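Methyl-accepting chemotaxis protein, putative (Geobacter sulfurreducens, PDB 3OOV) probably takes part in chemotaxis signalling, with a GAF domain that may sense a small ligand or relay a signal. Local coordinates at residues 75-88 and 115-129. Sequence-based numbering, arbitrary orientation.
Sequences VITKCFTDRQVYMI and FVICPIVVKGEAIGV
Cys79 points its sulfur into the hairpin 115-129, where SG lies 3.5 Å from Ile117 CG2 and also meets the ring of Pro119 and Val129 CG1. The next residue, Phe80, its CG anti to the backbone N (chi1 -178°), reaches over the hairpin; Ala126 CB sits over one ring face, 3.9 Å from the ring centroid in a CH-pi contact, and the ring edge meets the backbone at Gly128. A water joins Phe80 O to Ala126 N. Arg83 lays its bent chain along Val121 and Ala126, and Gly124 O lies over a guanidinium face, 2.9 Å from Arg83 NE at an angle too poor for a hydrogen bond. Arg83 NH2 instead bonds Ala93 O of the second subunit, so an alanine here would probably leave that carbonyl without its partner and uncover Val121. Beyond Arg83, the first residue past the helix and one with positive phi, strand 86-88 pairs antiparallel with 115-122; Tyr86 N to Ile117 O is 2.9 Å. Ile88 CB lies over a face of Phe115, whose CE1 is 3.4 Å from Val75 CG1. Strand 86-88 is the outermost strand, within this chain, of the GAF-domain antiparallel sheet, with helix 74-82 on one face and helix 143-167, touching Met87 and Cys118, on the other.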
ATOM      1  N   VAL A  75       2.167   8.481   9.905  1.00 15.45           N
ATOM      2  CA  VAL A  75       2.126   7.574   8.797  1.00 16.20           C
ATOM      3  C   VAL A  75       3.480   7.499   8.080  1.00 15.63           C
ATOM      4  O   VAL A  75       3.735   6.601   7.318  1.00 15.67           O
ATOM      5  CB  VAL A  75       0.984   7.980   7.805  1.00 17.97           C
ATOM      6  CG1 VAL A  75       1.243   9.380   7.210  1.00 17.54           C
ATOM      7  CG2 VAL A  75       0.880   6.966   6.702  1.00 21.50           C
ATOM      8  N   ILE A  76       4.345   8.494   8.269  1.00 16.08           N
ATOM      9  CA  ILE A  76       5.680   8.369   7.727  1.00 15.88           C
ATOM     10  C   ILE A  76       6.433   7.226   8.406  1.00 15.23           C
ATOM     11  O   ILE A  76       7.053   6.391   7.753  1.00 14.65           O
ATOM     12  CB  ILE A  76       6.483   9.695   7.836  1.00 16.67           C
ATOM     13  CG1 ILE A  76       5.896  10.720   6.843  1.00 17.25           C
ATOM     14  CG2 ILE A  76       7.973   9.453   7.521  1.00 17.16           C
ATOM     15  CD1 ILE A  76       6.321  12.156   7.079  1.00 13.08           C
ATOM     16  N   THR A  77       6.383   7.204   9.720  1.00 15.45           N
ATOM     17  CA  THR A  77       6.951   6.071  10.452  1.00 16.60           C
ATOM     18  C   THR A  77       6.321   4.730  10.036  1.00 15.86           C
ATOM     19  O   THR A  77       7.035   3.702   9.927  1.00 16.33           O
ATOM     20  CB  THR A  77       6.713   6.294  11.960  1.00 15.98           C
ATOM     21  OG1 THR A  77       7.426   7.465  12.311  1.00 14.42           O
ATOM     22  CG2 THR A  77       7.238   5.084  12.830  1.00 16.96           C
ATOM     23  N   LYS A  78       5.001   4.711   9.836  1.00 15.51           N
ATOM     24  CA  LYS A  78       4.362   3.428   9.418  1.00 16.06           C
ATOM     25  C   LYS A  78       4.809   2.998   8.089  1.00 16.12           C
ATOM     26  O   LYS A  78       5.010   1.778   7.881  1.00 16.96           O
ATOM     27  CB  LYS A  78       2.846   3.479   9.466  1.00 16.05           C
ATOM     28  CG  LYS A  78       2.317   3.421  10.875  1.00 17.60           C
ATOM     29  CD  LYS A  78       1.089   4.299  11.068  1.00 26.16           C
ATOM     30  CE  LYS A  78      -0.098   3.657  10.407  1.00 28.44           C
ATOM     31  NZ  LYS A  78      -0.305   2.262  11.043  1.00 36.01           N
ATOM     32  N   CYS A  79       4.921   3.955   7.139  1.00 15.07           N
ATOM     33  CA  CYS A  79       5.488   3.620   5.828  1.00 15.27           C
ATOM     34  C   CYS A  79       6.877   2.936   5.969  1.00 15.51           C
ATOM     35  O   CYS A  79       7.191   1.900   5.298  1.00 13.90           O
ATOM     36  CB  CYS A  79       5.680   4.897   4.969  1.00 15.59           C
ATOM     37  SG  CYS A  79       6.441   4.565   3.378  1.00 17.45           S
ATOM     38  N   PHE A  80       7.731   3.580   6.764  1.00 14.90           N
ATOM     39  CA  PHE A  80       9.117   3.131   6.923  1.00 15.57           C
ATOM     40  C   PHE A  80       9.134   1.695   7.554  1.00 16.95           C
ATOM     41  O   PHE A  80       9.799   0.790   7.027  1.00 15.11           O
ATOM     42  CB  PHE A  80       9.882   4.083   7.840  1.00 15.66           C
ATOM     43  CG  PHE A  80      11.327   3.717   8.004  1.00 15.41           C
ATOM     44  CD1 PHE A  80      12.282   4.184   7.071  1.00 14.07           C
ATOM     45  CD2 PHE A  80      11.741   2.923   9.076  1.00 13.41           C
ATOM     46  CE1 PHE A  80      13.620   3.839   7.205  1.00 16.19           C
ATOM     47  CE2 PHE A  80      13.085   2.578   9.236  1.00 18.05           C
ATOM     48  CZ  PHE A  80      14.028   3.058   8.311  1.00 17.54           C
ATOM     49  N   THR A  81       8.382   1.516   8.640  1.00 17.01           N
ATOM     50  CA  THR A  81       8.314   0.227   9.362  1.00 19.50           C
ATOM     51  C   THR A  81       7.724  -0.930   8.506  1.00 19.27           C
ATOM     52  O   THR A  81       8.251  -2.035   8.474  1.00 19.78           O
ATOM     53  CB  THR A  81       7.572   0.434  10.714  1.00 19.42           C
ATOM     54  OG1 THR A  81       8.210   1.528  11.414  1.00 26.02           O
ATOM     55  CG2 THR A  81       7.802  -0.684  11.640  1.00 25.47           C
ATOM     56  N   ASP A  82       6.648  -0.662   7.773  1.00 18.51           N
ATOM     57  CA  ASP A  82       5.905  -1.697   7.051  1.00 17.75           C
ATOM     58  C   ASP A  82       6.359  -1.833   5.606  1.00 16.16           C
ATOM     59  O   ASP A  82       5.846  -2.678   4.858  1.00 14.84           O
ATOM     60  CB  ASP A  82       4.412  -1.333   6.999  1.00 18.36           C
ATOM     61  CG  ASP A  82       3.744  -1.220   8.367  1.00 20.97           C
ATOM     62  OD1 ASP A  82       4.357  -1.547   9.399  1.00 27.07           O
ATOM     63  OD2 ASP A  82       2.560  -0.749   8.405  1.00 25.81           O
ATOM     64  N   ARG A  83       7.238  -0.931   5.155  1.00 17.87           N
ATOM     65  CA  ARG A  83       7.681  -0.879   3.721  1.00 18.88           C
ATOM     66  C   ARG A  83       6.466  -0.874   2.795  1.00 18.58           C
ATOM     67  O   ARG A  83       6.427  -1.535   1.772  1.00 20.45           O
ATOM     68  CB  ARG A  83       8.639  -2.044   3.386  1.00 19.64           C
ATOM     69  CG  ARG A  83       9.915  -2.043   4.211  1.00 22.64           C
ATOM     70  CD  ARG A  83      10.870  -3.215   3.775  1.00 24.54           C
ATOM     71  NE  ARG A  83      10.547  -4.482   4.452  1.00 26.06           N
ATOM     72  CZ  ARG A  83      10.212  -5.611   3.835  1.00 28.29           C
ATOM     73  NH1 ARG A  83      10.143  -5.686   2.495  1.00 27.28           N
ATOM     74  NH2 ARG A  83       9.944  -6.678   4.584  1.00 29.33           N
ATOM     75  N   GLN A  84       5.451  -0.131   3.167  1.00 19.31           N
ATOM     76  CA  GLN A  84       4.243  -0.092   2.381  1.00 20.75           C
ATOM     77  C   GLN A  84       3.999   1.364   1.894  1.00 18.86           C
ATOM     78  O   GLN A  84       4.234   2.311   2.642  1.00 19.17           O
ATOM     79  CB  GLN A  84       3.059  -0.635   3.198  1.00 22.20           C
ATOM     80  CG  GLN A  84       2.073  -1.566   2.407  1.00 24.81           C
ATOM     81  CD  GLN A  84       2.714  -2.836   1.818  1.00 26.10           C
ATOM     82  OE1 GLN A  84       2.392  -3.237   0.684  1.00 20.46           O
ATOM     83  NE2 GLN A  84       3.643  -3.479   2.582  1.00 31.58           N
ATOM     84  N   VAL A  85       3.580   1.510   0.636  1.00 19.12           N
ATOM     85  CA  VAL A  85       3.032   2.779   0.095  1.00 18.75           C
ATOM     86  C   VAL A  85       1.767   3.091   0.859  1.00 18.56           C
ATOM     87  O   VAL A  85       0.849   2.215   0.954  1.00 19.30           O
ATOM     88  CB  VAL A  85       2.743   2.675  -1.395  1.00 18.95           C
ATOM     89  CG1 VAL A  85       2.107   4.005  -1.939  1.00 19.25           C
ATOM     90  CG2 VAL A  85       4.025   2.348  -2.153  1.00 18.26           C
ATOM     91  N   TYR A  86       1.726   4.287   1.451  1.00 16.69           N
ATOM     92  CA  TYR A  86       0.508   4.804   2.093  1.00 16.14           C
ATOM     93  C   TYR A  86      -0.038   5.910   1.216  1.00 17.36           C
ATOM     94  O   TYR A  86       0.633   6.914   0.996  1.00 15.87           O
ATOM     95  CB  TYR A  86       0.720   5.328   3.527  1.00 15.20           C
ATOM     96  CG  TYR A  86       0.736   4.208   4.561  1.00 17.02           C
ATOM     97  CD1 TYR A  86      -0.420   3.815   5.241  1.00 18.19           C
ATOM     98  CD2 TYR A  86       1.929   3.491   4.825  1.00 20.60           C
ATOM     99  CE1 TYR A  86      -0.366   2.764   6.227  1.00 19.58           C
ATOM    100  CE2 TYR A  86       1.967   2.397   5.741  1.00 15.82           C
ATOM    101  CZ  TYR A  86       0.835   2.054   6.441  1.00 19.59           C
ATOM    102  OH  TYR A  86       0.931   0.969   7.327  1.00 24.14           O
HETATM  103  N   MSE A  87      -1.221   5.708   0.664  1.00 16.96           N
HETATM  104  CA  MSE A  87      -1.789   6.753  -0.142  1.00 19.10           C
HETATM  105  C   MSE A  87      -2.940   7.345   0.622  1.00 18.73           C
HETATM  106  O   MSE A  87      -3.888   6.644   0.961  1.00 19.76           O
HETATM  107  CB  MSE A  87      -2.080   6.324  -1.585  1.00 20.10           C
HETATM  108  CG  MSE A  87      -2.820   5.044  -1.806  1.00 28.62           C
HETATM  109 SE   MSE A  87      -2.877   4.652  -3.784  1.00 41.88          SE
HETATM  110  CE  MSE A  87      -3.216   6.450  -4.402  1.00 15.25           C
ATOM    111  N   ILE A  88      -2.753   8.590   1.055  1.00 17.17           N
ATOM    112  CA  ILE A  88      -3.617   9.185   2.057  1.00 18.10           C
ATOM    113  C   ILE A  88      -4.366  10.342   1.381  1.00 19.36           C
ATOM    114  O   ILE A  88      -3.812  11.413   1.148  1.00 18.83           O
ATOM    115  CB  ILE A  88      -2.824   9.675   3.308  1.00 17.72           C
ATOM    116  CG1 ILE A  88      -1.980   8.517   3.919  1.00 18.39           C
ATOM    117  CG2 ILE A  88      -3.779  10.228   4.412  1.00 15.90           C
ATOM    118  CD1 ILE A  88      -2.802   7.462   4.610  1.00 19.72           C
ATOM    119  N   PHE A 115      -1.601  13.092   0.705  1.00 16.20           N
ATOM    120  CA  PHE A 115      -0.270  12.764   0.253  1.00 15.82           C
ATOM    121  C   PHE A 115      -0.104  11.287   0.005  1.00 14.32           C
ATOM    122  O   PHE A 115      -0.914  10.479   0.468  1.00 14.33           O
ATOM    123  CB  PHE A 115       0.756  13.186   1.331  1.00 16.67           C
ATOM    124  CG  PHE A 115       0.401  12.671   2.711  1.00 17.47           C
ATOM    125  CD1 PHE A 115       0.667  11.343   3.055  1.00 17.47           C
ATOM    126  CD2 PHE A 115      -0.307  13.468   3.601  1.00 16.25           C
ATOM    127  CE1 PHE A 115       0.294  10.874   4.326  1.00 14.55           C
ATOM    128  CE2 PHE A 115      -0.723  13.008   4.856  1.00 17.84           C
ATOM    129  CZ  PHE A 115      -0.418  11.680   5.214  1.00 17.11           C
ATOM    130  N   VAL A 116       0.997  10.960  -0.636  1.00 12.56           N
ATOM    131  CA  VAL A 116       1.548   9.583  -0.713  1.00 11.97           C
ATOM    132  C   VAL A 116       2.919   9.511  -0.061  1.00 12.88           C
ATOM    133  O   VAL A 116       3.835  10.399  -0.311  1.00 12.70           O
ATOM    134  CB  VAL A 116       1.775   9.243  -2.202  1.00 13.34           C
ATOM    135  CG1 VAL A 116       2.643   7.972  -2.390  1.00 14.38           C
ATOM    136  CG2 VAL A 116       0.348   9.088  -2.954  1.00 10.72           C
ATOM    137  N   ILE A 117       3.097   8.492   0.769  1.00 13.33           N
ATOM    138  CA  ILE A 117       4.448   8.149   1.328  1.00 13.08           C
ATOM    139  C   ILE A 117       4.836   6.794   0.755  1.00 13.96           C
ATOM    140  O   ILE A 117       4.056   5.824   0.797  1.00 12.46           O
ATOM    141  CB  ILE A 117       4.469   8.002   2.851  1.00 11.91           C
ATOM    142  CG1 ILE A 117       3.523   8.986   3.584  1.00 12.83           C
ATOM    143  CG2 ILE A 117       5.953   7.991   3.344  1.00 10.25           C
ATOM    144  CD1 ILE A 117       3.955  10.566   3.460  1.00 10.56           C
ATOM    145  N   CYS A 118       6.054   6.736   0.252  1.00 14.04           N
ATOM    146  CA  CYS A 118       6.536   5.586  -0.479  1.00 14.75           C
ATOM    147  C   CYS A 118       7.930   5.224   0.099  1.00 14.55           C
ATOM    148  O   CYS A 118       8.759   6.095   0.249  1.00 16.19           O
ATOM    149  CB  CYS A 118       6.597   5.910  -1.957  1.00 12.53           C
ATOM    150  SG  CYS A 118       7.425   4.604  -2.876  1.00 19.26           S
ATOM    151  N   PRO A 119       8.140   3.971   0.504  1.00 15.18           N
ATOM    152  CA  PRO A 119       9.401   3.614   1.191  1.00 14.92           C
ATOM    153  C   PRO A 119      10.501   3.505   0.145  1.00 16.21           C
ATOM    154  O   PRO A 119      10.206   3.194  -1.005  1.00 16.06           O
ATOM    155  CB  PRO A 119       9.104   2.225   1.780  1.00 15.09           C
ATOM    156  CG  PRO A 119       8.082   1.578   0.710  1.00 14.41           C
ATOM    157  CD  PRO A 119       7.255   2.800   0.267  1.00 15.73           C
ATOM    158  N   ILE A 120      11.739   3.812   0.516  1.00 15.18           N
ATOM    159  CA  ILE A 120      12.880   3.516  -0.351  1.00 15.97           C
ATOM    160  C   ILE A 120      13.456   2.219   0.221  1.00 17.18           C
ATOM    161  O   ILE A 120      13.804   2.157   1.387  1.00 14.87           O
ATOM    162  CB  ILE A 120      13.926   4.648  -0.278  1.00 15.29           C
ATOM    163  CG1 ILE A 120      13.278   5.984  -0.785  1.00 13.96           C
ATOM    164  CG2 ILE A 120      15.225   4.217  -1.091  1.00 15.80           C
ATOM    165  CD1 ILE A 120      13.997   7.251  -0.295  1.00  6.43           C
ATOM    166  N   VAL A 121      13.510   1.161  -0.570  1.00 19.22           N
ATOM    167  CA  VAL A 121      13.758  -0.148   0.019  1.00 21.21           C
ATOM    168  C   VAL A 121      14.996  -0.686  -0.618  1.00 24.24           C
ATOM    169  O   VAL A 121      15.129  -0.722  -1.860  1.00 24.19           O
ATOM    170  CB  VAL A 121      12.553  -1.152  -0.171  1.00 21.97           C
ATOM    171  CG1 VAL A 121      12.914  -2.565   0.368  1.00 23.15           C
ATOM    172  CG2 VAL A 121      11.265  -0.635   0.537  1.00 21.51           C
ATOM    173  N   VAL A 122      15.938  -1.077   0.237  1.00 27.41           N
ATOM    174  CA  VAL A 122      17.159  -1.762  -0.221  1.00 29.79           C
ATOM    175  C   VAL A 122      17.214  -3.154   0.433  1.00 30.38           C
ATOM    176  O   VAL A 122      17.097  -3.285   1.646  1.00 30.80           O
ATOM    177  CB  VAL A 122      18.407  -0.868   0.027  1.00 30.15           C
ATOM    178  CG1 VAL A 122      19.690  -1.718   0.188  1.00 32.51           C
ATOM    179  CG2 VAL A 122      18.537   0.149  -1.100  1.00 30.53           C
ATOM    180  N   LYS A 123      17.270  -4.186  -0.405  1.00 32.36           N
ATOM    181  CA  LYS A 123      17.344  -5.587   0.025  1.00 34.32           C
ATOM    182  C   LYS A 123      16.359  -5.958   1.141  1.00 33.94           C
ATOM    183  O   LYS A 123      16.745  -6.504   2.188  1.00 34.55           O
ATOM    184  CB  LYS A 123      18.797  -5.993   0.390  1.00 35.31           C
ATOM    185  CG  LYS A 123      19.577  -6.637  -0.810  1.00 41.25           C
ATOM    186  CD  LYS A 123      20.538  -5.686  -1.576  1.00 45.14           C
ATOM    187  CE  LYS A 123      22.018  -5.834  -1.083  1.00 48.02           C
ATOM    188  NZ  LYS A 123      23.009  -4.758  -1.581  1.00 48.18           N
ATOM    189  N   GLY A 124      15.088  -5.640   0.926  1.00 32.35           N
ATOM    190  CA  GLY A 124      14.086  -5.929   1.940  1.00 30.14           C
ATOM    191  C   GLY A 124      14.073  -5.052   3.190  1.00 28.51           C
ATOM    192  O   GLY A 124      13.298  -5.329   4.120  1.00 26.72           O
ATOM    193  N   GLU A 125      14.892  -3.988   3.233  1.00 26.68           N
ATOM    194  CA  GLU A 125      14.761  -3.032   4.363  1.00 26.07           C
ATOM    195  C   GLU A 125      14.532  -1.588   3.873  1.00 23.40           C
ATOM    196  O   GLU A 125      15.155  -1.164   2.884  1.00 22.12           O
ATOM    197  CB  GLU A 125      15.981  -3.100   5.324  1.00 27.58           C
ATOM    198  CG  GLU A 125      16.841  -4.371   5.167  1.00 34.36           C
ATOM    199  CD  GLU A 125      17.176  -5.075   6.482  1.00 45.83           C
ATOM    200  OE1 GLU A 125      16.261  -5.747   7.041  1.00 50.27           O
ATOM    201  OE2 GLU A 125      18.351  -4.983   6.949  1.00 49.69           O
ATOM    202  N   ALA A 126      13.646  -0.855   4.553  1.00 21.48           N
ATOM    203  CA  ALA A 126      13.459   0.561   4.267  1.00 20.00           C
ATOM    204  C   ALA A 126      14.689   1.296   4.753  1.00 18.92           C
ATOM    205  O   ALA A 126      15.159   1.105   5.896  1.00 19.25           O
ATOM    206  CB  ALA A 126      12.254   1.105   4.972  1.00 20.22           C
ATOM    207  N   ILE A 127      15.240   2.115   3.891  1.00 17.04           N
ATOM    208  CA  ILE A 127      16.258   3.033   4.351  1.00 17.15           C
ATOM    209  C   ILE A 127      15.846   4.514   4.320  1.00 16.29           C
ATOM    210  O   ILE A 127      16.634   5.368   4.689  1.00 16.93           O
ATOM    211  CB  ILE A 127      17.549   2.784   3.599  1.00 16.65           C
ATOM    212  CG1 ILE A 127      17.335   2.991   2.104  1.00 15.54           C
ATOM    213  CG2 ILE A 127      18.029   1.327   3.901  1.00 17.77           C
ATOM    214  CD1 ILE A 127      18.650   3.017   1.308  1.00 19.96           C
ATOM    215  N   GLY A 128      14.642   4.821   3.837  1.00 14.79           N
ATOM    216  CA  GLY A 128      14.149   6.202   3.878  1.00 13.71           C
ATOM    217  C   GLY A 128      12.782   6.237   3.193  1.00 14.24           C
ATOM    218  O   GLY A 128      12.269   5.183   2.908  1.00 14.45           O
ATOM    219  N   VAL A 129      12.246   7.426   2.885  1.00 13.31           N
ATOM    220  CA  VAL A 129      10.927   7.622   2.288  1.00 12.89           C
ATOM    221  C   VAL A 129      10.889   8.785   1.284  1.00 13.83           C
ATOM    222  O   VAL A 129      11.599   9.820   1.436  1.00 13.30           O
ATOM    223  CB  VAL A 129       9.749   7.818   3.382  1.00 13.74           C
ATOM    224  CG1 VAL A 129       9.631   6.634   4.355  1.00 11.56           C
ATOM    225  CG2 VAL A 129       9.927   9.081   4.207  1.00 13.42           C
TER
HETATM  226  O   HOH W   1      12.121  -1.530   7.076  1.00 38.17           O